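Local coordinates for protein Sso-CP2 metallo-carboxypetidase (Sulfolobus solfataricus, PDB 4MMO) that probably acts as a zinc-dependent carboxypeptidase of the M20 family, removing residues from the C-terminal end of peptides, at residues 354-367 with 423-437. Residues are numbered along the deposited sequence; the frame is centred on the assembly and turned at random.
Sequences TVVKAMIESAKKVY and AIKHTEEFLKLYPIL
His426 and Phe430, one turn apart on the C-terminal helix, fit as knobs into holes of helix 354-367. The two helices cross in a broadly antiparallel sense, at 135° between their N-to-C directions and with the axes of the two segments 8.4 Å apart at closest approach, in the α/β domain of the M20 fold that carries the zinc site. Strand 159-161 adjoins Val355, Met359 and Phe430, while helix 102-121 touches the far side of 423-437. Followed outward, CB of His426 lies 4.0 Å from CE2 of Tyr367, and CG is turned anti to the backbone N (chi1 -174°), which carries the imidazole across to the other helix. ND1 and the Tyr367 hydroxyl share a water, and the phenol ring sets its edge against the imidazole face in an offset edge-to-face pair, planes at 87°. CE1 rests on CB of Ala363, whose CA covers one face of the imidazole. CD2 borders Ser362 OG at the ring edge. At the tip, His426 NE2 donates a weak hydrogen bond to Met359 O, 3.4 Å long.

Met359, bent at chi2 and chi3, folds its end over Phe430: SD of Met359 stands 4.2 Å from the Phe430 ring centroid, a Met-aromatic contact, and CE makes a CH-pi contact on the same face. Val355 CG2 meets the Phe430 edge at CZ. Toward the C-terminus of the chain, Ala358 CB packs against N and CA of Tyr434, whose hydroxyl is hydrogen-bonded to Ser159 OG. Glu361 lies across both methyls of Leu433, and Lys365 crosses Glu429 at about a right angle, ending in a salt bridge of 3.5 Å between NZ of Lys365 and OE1 of Glu429.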
loop_
_atom_site.group_PDB
_atom_site.type_symbol
_atom_site.label_atom_id
_atom_site.label_comp_id
_atom_site.label_asym_id
_atom_site.label_seq_id
_atom_site.Cartn_x
_atom_site.Cartn_y
_atom_site.Cartn_z
ATOM N N THR A 354 -21.027 -42.015 5.441
ATOM C CA THR A 354 -22.466 -42.013 5.225
ATOM C C THR A 354 -23.025 -40.592 5.108
ATOM O O THR A 354 -23.963 -40.351 4.340
ATOM C CB THR A 354 -23.199 -42.759 6.348
ATOM O OG1 THR A 354 -22.761 -42.259 7.614
ATOM C CG2 THR A 354 -22.907 -44.252 6.273
ATOM N N VAL A 355 -22.461 -39.649 5.860
ATOM C CA VAL A 355 -22.966 -38.280 5.804
ATOM C C VAL A 355 -22.745 -37.733 4.400
ATOM O O VAL A 355 -23.624 -37.079 3.840
ATOM C CB VAL A 355 -22.352 -37.346 6.899
ATOM C CG1 VAL A 355 -20.858 -37.116 6.682
ATOM C CG2 VAL A 355 -23.095 -36.015 6.931
ATOM N N VAL A 356 -21.594 -38.041 3.806
ATOM C CA VAL A 356 -21.326 -37.599 2.440
ATOM C C VAL A 356 -22.281 -38.291 1.476
ATOM O O VAL A 356 -22.870 -37.650 0.604
ATOM C CB VAL A 356 -19.863 -37.859 2.021
ATOM C CG1 VAL A 356 -19.669 -37.610 0.529
ATOM C CG2 VAL A 356 -18.922 -36.970 2.817
ATOM N N LYS A 357 -22.434 -39.601 1.645
ATOM C CA LYS A 357 -23.314 -40.385 0.788
ATOM C C LYS A 357 -24.732 -39.843 0.843
ATOM O O LYS A 357 -25.338 -39.583 -0.192
ATOM C CB LYS A 357 -23.296 -41.859 1.209
ATOM C CG LYS A 357 -22.092 -42.631 0.692
ATOM C CD LYS A 357 -21.946 -43.974 1.393
ATOM C CE LYS A 357 -21.128 -44.954 0.565
ATOM N NZ LYS A 357 -20.909 -46.241 1.280
ATOM N N ALA A 358 -25.251 -39.664 2.056
ATOM C CA ALA A 358 -26.590 -39.108 2.246
ATOM C C ALA A 358 -26.722 -37.749 1.561
ATOM O O ALA A 358 -27.781 -37.397 1.044
ATOM C CB ALA A 358 -26.898 -38.981 3.727
ATOM N N MET A 359 -25.633 -36.993 1.548
ATOM C CA MET A 359 -25.634 -35.661 0.963
ATOM C C MET A 359 -25.653 -35.725 -0.572
ATOM O O MET A 359 -26.407 -35.005 -1.224
ATOM C CB MET A 359 -24.405 -34.896 1.457
ATOM C CG MET A 359 -24.508 -33.400 1.352
ATOM S SD MET A 359 -25.780 -32.642 2.394
ATOM C CE MET A 359 -25.034 -32.755 4.016
ATOM N N ILE A 360 -24.829 -36.596 -1.144
ATOM C CA ILE A 360 -24.815 -36.805 -2.593
ATOM C C ILE A 360 -26.172 -37.280 -3.122
ATOM O O ILE A 360 -26.660 -36.787 -4.137
ATOM C CB ILE A 360 -23.727 -37.824 -3.000
ATOM C CG1 ILE A 360 -22.344 -37.193 -2.829
ATOM C CG2 ILE A 360 -23.921 -38.292 -4.455
ATOM C CD1 ILE A 360 -21.181 -38.137 -3.087
ATOM N N GLU A 361 -26.777 -38.241 -2.437
ATOM C CA GLU A 361 -28.011 -38.846 -2.921
ATOM C C GLU A 361 -29.183 -37.870 -2.803
ATOM O O GLU A 361 -30.002 -37.754 -3.717
ATOM C CB GLU A 361 -28.297 -40.151 -2.167
ATOM C CG GLU A 361 -29.544 -40.902 -2.644
ATOM C CD GLU A 361 -29.823 -42.172 -1.848
ATOM O OE1 GLU A 361 -31.013 -42.482 -1.627
ATOM O OE2 GLU A 361 -28.861 -42.861 -1.440
ATOM N N SER A 362 -29.256 -37.157 -1.683
ATOM C CA SER A 362 -30.313 -36.167 -1.486
ATOM C C SER A 362 -30.211 -35.036 -2.503
ATOM O O SER A 362 -31.223 -34.574 -3.034
ATOM C CB SER A 362 -30.268 -35.596 -0.064
ATOM O OG SER A 362 -28.996 -35.051 0.231
ATOM N N ALA A 363 -28.989 -34.591 -2.779
ATOM C CA ALA A 363 -28.783 -33.495 -3.724
ATOM C C ALA A 363 -29.273 -33.917 -5.103
ATOM O O ALA A 363 -29.906 -33.151 -5.826
ATOM C CB ALA A 363 -27.312 -33.116 -3.778
ATOM N N LYS A 364 -28.975 -35.162 -5.442
ATOM C CA LYS A 364 -29.330 -35.739 -6.725
ATOM C C LYS A 364 -30.847 -35.801 -6.896
ATOM O O LYS A 364 -31.384 -35.437 -7.941
ATOM C CB LYS A 364 -28.720 -37.132 -6.800
ATOM C CG LYS A 364 -28.646 -37.728 -8.176
ATOM C CD LYS A 364 -27.834 -39.010 -8.123
ATOM C CE LYS A 364 -27.714 -39.656 -9.486
ATOM N NZ LYS A 364 -26.996 -38.774 -10.441
ATOM N N LYS A 365 -31.537 -36.235 -5.849
ATOM C CA LYS A 365 -32.993 -36.307 -5.863
ATOM C C LYS A 365 -33.658 -34.931 -5.987
ATOM O O LYS A 365 -34.604 -34.757 -6.757
ATOM C CB LYS A 365 -33.480 -37.008 -4.594
ATOM C CG LYS A 365 -34.978 -37.250 -4.551
ATOM C CD LYS A 365 -35.372 -38.025 -3.304
ATOM C CE LYS A 365 -36.835 -38.437 -3.339
ATOM N NZ LYS A 365 -37.742 -37.273 -3.535
ATOM N N VAL A 366 -33.163 -33.957 -5.232
ATOM C CA VAL A 366 -33.806 -32.645 -5.164
ATOM C C VAL A 366 -33.541 -31.798 -6.405
ATOM O O VAL A 366 -34.452 -31.146 -6.916
ATOM C CB VAL A 366 -33.360 -31.885 -3.893
ATOM C CG1 VAL A 366 -33.763 -30.415 -3.944
ATOM C CG2 VAL A 366 -33.956 -32.549 -2.668
ATOM N N TYR A 367 -32.302 -31.811 -6.886
ATOM C CA TYR A 367 -31.900 -30.937 -7.986
ATOM C C TYR A 367 -31.963 -31.638 -9.338
ATOM O O TYR A 367 -32.020 -30.983 -10.378
ATOM C CB TYR A 367 -30.495 -30.379 -7.736
ATOM C CG TYR A 367 -30.441 -29.441 -6.553
ATOM C CD1 TYR A 367 -30.806 -28.107 -6.686
ATOM C CD2 TYR A 367 -30.044 -29.890 -5.299
ATOM C CE1 TYR A 367 -30.767 -27.243 -5.606
ATOM C CE2 TYR A 367 -30.003 -29.034 -4.213
ATOM C CZ TYR A 367 -30.366 -27.711 -4.373
ATOM O OH TYR A 367 -30.326 -26.853 -3.296
ATOM N N ALA A 423 -33.204 -25.602 -1.067
ATOM C CA ALA A 423 -32.220 -25.839 -0.019
ATOM C C ALA A 423 -32.884 -26.475 1.198
ATOM O O ALA A 423 -32.352 -27.425 1.777
ATOM C CB ALA A 423 -31.517 -24.540 0.366
ATOM N N ILE A 424 -34.041 -25.942 1.583
ATOM C CA ILE A 424 -34.844 -26.540 2.646
ATOM C C ILE A 424 -35.119 -27.998 2.286
ATOM O O ILE A 424 -34.984 -28.901 3.111
ATOM C CB ILE A 424 -36.193 -25.799 2.818
ATOM C CG1 ILE A 424 -35.955 -24.365 3.297
ATOM C CG2 ILE A 424 -37.100 -26.534 3.809
ATOM C CD1 ILE A 424 -37.181 -23.469 3.226
ATOM N N LYS A 425 -35.489 -28.202 1.030
ATOM C CA LYS A 425 -35.856 -29.507 0.503
ATOM C C LYS A 425 -34.666 -30.469 0.533
ATOM O O LYS A 425 -34.795 -31.616 0.963
ATOM C CB LYS A 425 -36.365 -29.305 -0.918
ATOM C CG LYS A 425 -37.028 -30.479 -1.574
ATOM C CD LYS A 425 -37.646 -29.989 -2.869
ATOM C CE LYS A 425 -38.169 -31.103 -3.743
ATOM N NZ LYS A 425 -38.679 -30.535 -5.023
ATOM N N HIS A 426 -33.510 -29.988 0.083
ATOM C CA HIS A 426 -32.269 -30.753 0.135
ATOM C C HIS A 426 -31.951 -31.192 1.559
ATOM O O HIS A 426 -31.512 -32.320 1.786
ATOM C CB HIS A 426 -31.116 -29.920 -0.429
ATOM C CG HIS A 426 -29.825 -30.666 -0.555
ATOM N ND1 HIS A 426 -28.655 -30.061 -0.970
ATOM C CD2 HIS A 426 -29.510 -31.965 -0.334
ATOM C CE1 HIS A 426 -27.683 -30.950 -0.993
ATOM N NE2 HIS A 426 -28.175 -32.117 -0.608
ATOM N N THR A 427 -32.180 -30.307 2.522
ATOM C CA THR A 427 -31.860 -30.613 3.910
ATOM C C THR A 427 -32.792 -31.690 4.448
ATOM O O THR A 427 -32.362 -32.595 5.164
ATOM C CB THR A 427 -31.983 -29.372 4.813
ATOM O OG1 THR A 427 -31.162 -28.311 4.302
ATOM C CG2 THR A 427 -31.566 -29.711 6.243
ATOM N N GLU A 428 -34.075 -31.564 4.118
ATOM C CA GLU A 428 -35.085 -32.536 4.524
ATOM C C GLU A 428 -34.714 -33.934 4.043
ATOM O O GLU A 428 -34.641 -34.870 4.837
ATOM C CB GLU A 428 -36.459 -32.137 3.980
ATOM C CG GLU A 428 -37.159 -31.074 4.814
ATOM C CD GLU A 428 -38.398 -30.500 4.143
ATOM O OE1 GLU A 428 -38.570 -30.682 2.919
ATOM O OE2 GLU A 428 -39.199 -29.853 4.843
ATOM N N GLU A 429 -34.464 -34.065 2.744
ATOM C CA GLU A 429 -34.070 -35.348 2.172
ATOM C C GLU A 429 -32.773 -35.846 2.792
ATOM O O GLU A 429 -32.619 -37.044 3.034
ATOM C CB GLU A 429 -33.917 -35.245 0.654
ATOM C CG GLU A 429 -35.221 -35.396 -0.113
ATOM C CD GLU A 429 -35.863 -36.758 0.089
ATOM O OE1 GLU A 429 -37.093 -36.866 -0.093
ATOM O OE2 GLU A 429 -35.138 -37.720 0.430
ATOM N N PHE A 430 -31.843 -34.933 3.066
ATOM C CA PHE A 430 -30.583 -35.332 3.675
ATOM C C PHE A 430 -30.812 -35.926 5.062
ATOM O O PHE A 430 -30.212 -36.939 5.410
ATOM C CB PHE A 430 -29.602 -34.161 3.756
ATOM C CG PHE A 430 -28.503 -34.372 4.755
ATOM C CD1 PHE A 430 -27.466 -35.254 4.489
ATOM C CD2 PHE A 430 -28.517 -33.706 5.972
ATOM C CE1 PHE A 430 -26.459 -35.464 5.415
ATOM C CE2 PHE A 430 -27.514 -33.914 6.901
ATOM C CZ PHE A 430 -26.482 -34.793 6.621
ATOM N N LEU A 431 -31.691 -35.304 5.841
ATOM C CA LEU A 431 -31.951 -35.744 7.210
ATOM C C LEU A 431 -32.761 -37.047 7.266
ATOM O O LEU A 431 -32.674 -37.793 8.236
ATOM C CB LEU A 431 -32.691 -34.650 7.991
ATOM C CG LEU A 431 -31.946 -33.338 8.299
ATOM C CD1 LEU A 431 -32.911 -32.321 8.867
ATOM C CD2 LEU A 431 -30.798 -33.556 9.269
ATOM N N LYS A 432 -33.572 -37.297 6.244
ATOM C CA LYS A 432 -34.352 -38.531 6.174
ATOM C C LYS A 432 -33.442 -39.699 5.825
ATOM O O LYS A 432 -33.648 -40.825 6.267
ATOM C CB LYS A 432 -35.449 -38.405 5.117
ATOM C CG LYS A 432 -36.674 -37.634 5.569
ATOM C CD LYS A 432 -37.571 -37.290 4.393
ATOM C CE LYS A 432 -39.015 -37.124 4.828
ATOM N NZ LYS A 432 -39.810 -36.347 3.839
ATOM N N LEU A 433 -32.411 -39.396 5.048
ATOM C CA LEU A 433 -31.567 -40.400 4.424
ATOM C C LEU A 433 -30.360 -40.771 5.288
ATOM O O LEU A 433 -29.972 -41.941 5.359
ATOM C CB LEU A 433 -31.104 -39.848 3.080
ATOM C CG LEU A 433 -30.461 -40.764 2.050
ATOM C CD1 LEU A 433 -31.302 -42.004 1.791
ATOM C CD2 LEU A 433 -30.281 -39.966 0.782
ATOM N N TYR A 434 -29.774 -39.775 5.949
ATOM C CA TYR A 434 -28.600 -39.997 6.795
ATOM C C TYR A 434 -28.789 -41.116 7.825
ATOM O O TYR A 434 -27.917 -41.974 7.971
ATOM C CB TYR A 434 -28.194 -38.700 7.503
ATOM C CG TYR A 434 -27.088 -38.880 8.519
ATOM C CD1 TYR A 434 -25.840 -39.355 8.140
ATOM C CD2 TYR A 434 -27.291 -38.572 9.855
ATOM C CE1 TYR A 434 -24.827 -39.519 9.064
ATOM C CE2 TYR A 434 -26.280 -38.728 10.787
ATOM C CZ TYR A 434 -25.052 -39.203 10.386
ATOM O OH TYR A 434 -24.050 -39.362 11.313
ATOM N N PRO A 435 -29.924 -41.116 8.542
ATOM C CA PRO A 435 -30.074 -42.126 9.596
ATOM C C PRO A 435 -30.334 -43.554 9.093
ATOM O O PRO A 435 -30.144 -44.492 9.867
ATOM C CB PRO A 435 -31.266 -41.611 10.411
ATOM C CG PRO A 435 -32.035 -40.768 9.480
ATOM C CD PRO A 435 -31.054 -40.170 8.522
ATOM N N ILE A 436 -30.746 -43.725 7.839
ATOM C CA ILE A 436 -31.032 -45.068 7.326
ATOM C C ILE A 436 -29.812 -45.712 6.665
ATOM O O ILE A 436 -29.766 -46.929 6.500
ATOM C CB ILE A 436 -32.253 -45.099 6.358
ATOM C CG1 ILE A 436 -31.962 -44.368 5.045
ATOM C CG2 ILE A 436 -33.477 -44.515 7.045
ATOM C CD1 ILE A 436 -33.057 -44.527 3.999
ATOM N N LEU A 437 -28.822 -44.902 6.301
ATOM C CA LEU A 437 -27.611 -45.425 5.682
ATOM C C LEU A 437 -26.647 -45.948 6.739
ATOM O O LEU A 437 -25.863 -46.863 6.482
ATOM C CB LEU A 437 -26.926 -44.355 4.831
ATOM C CG LEU A 437 -27.708 -43.842 3.622
ATOM C CD1 LEU A 437 -26.938 -42.719 2.946
ATOM C CD2 LEU A 437 -27.995 -44.962 2.637
ATOM O OXT LEU A 437 -26.638 -45.475 7.875
HETATM O O HOH W 1 -28.256 -27.330 -1.797
#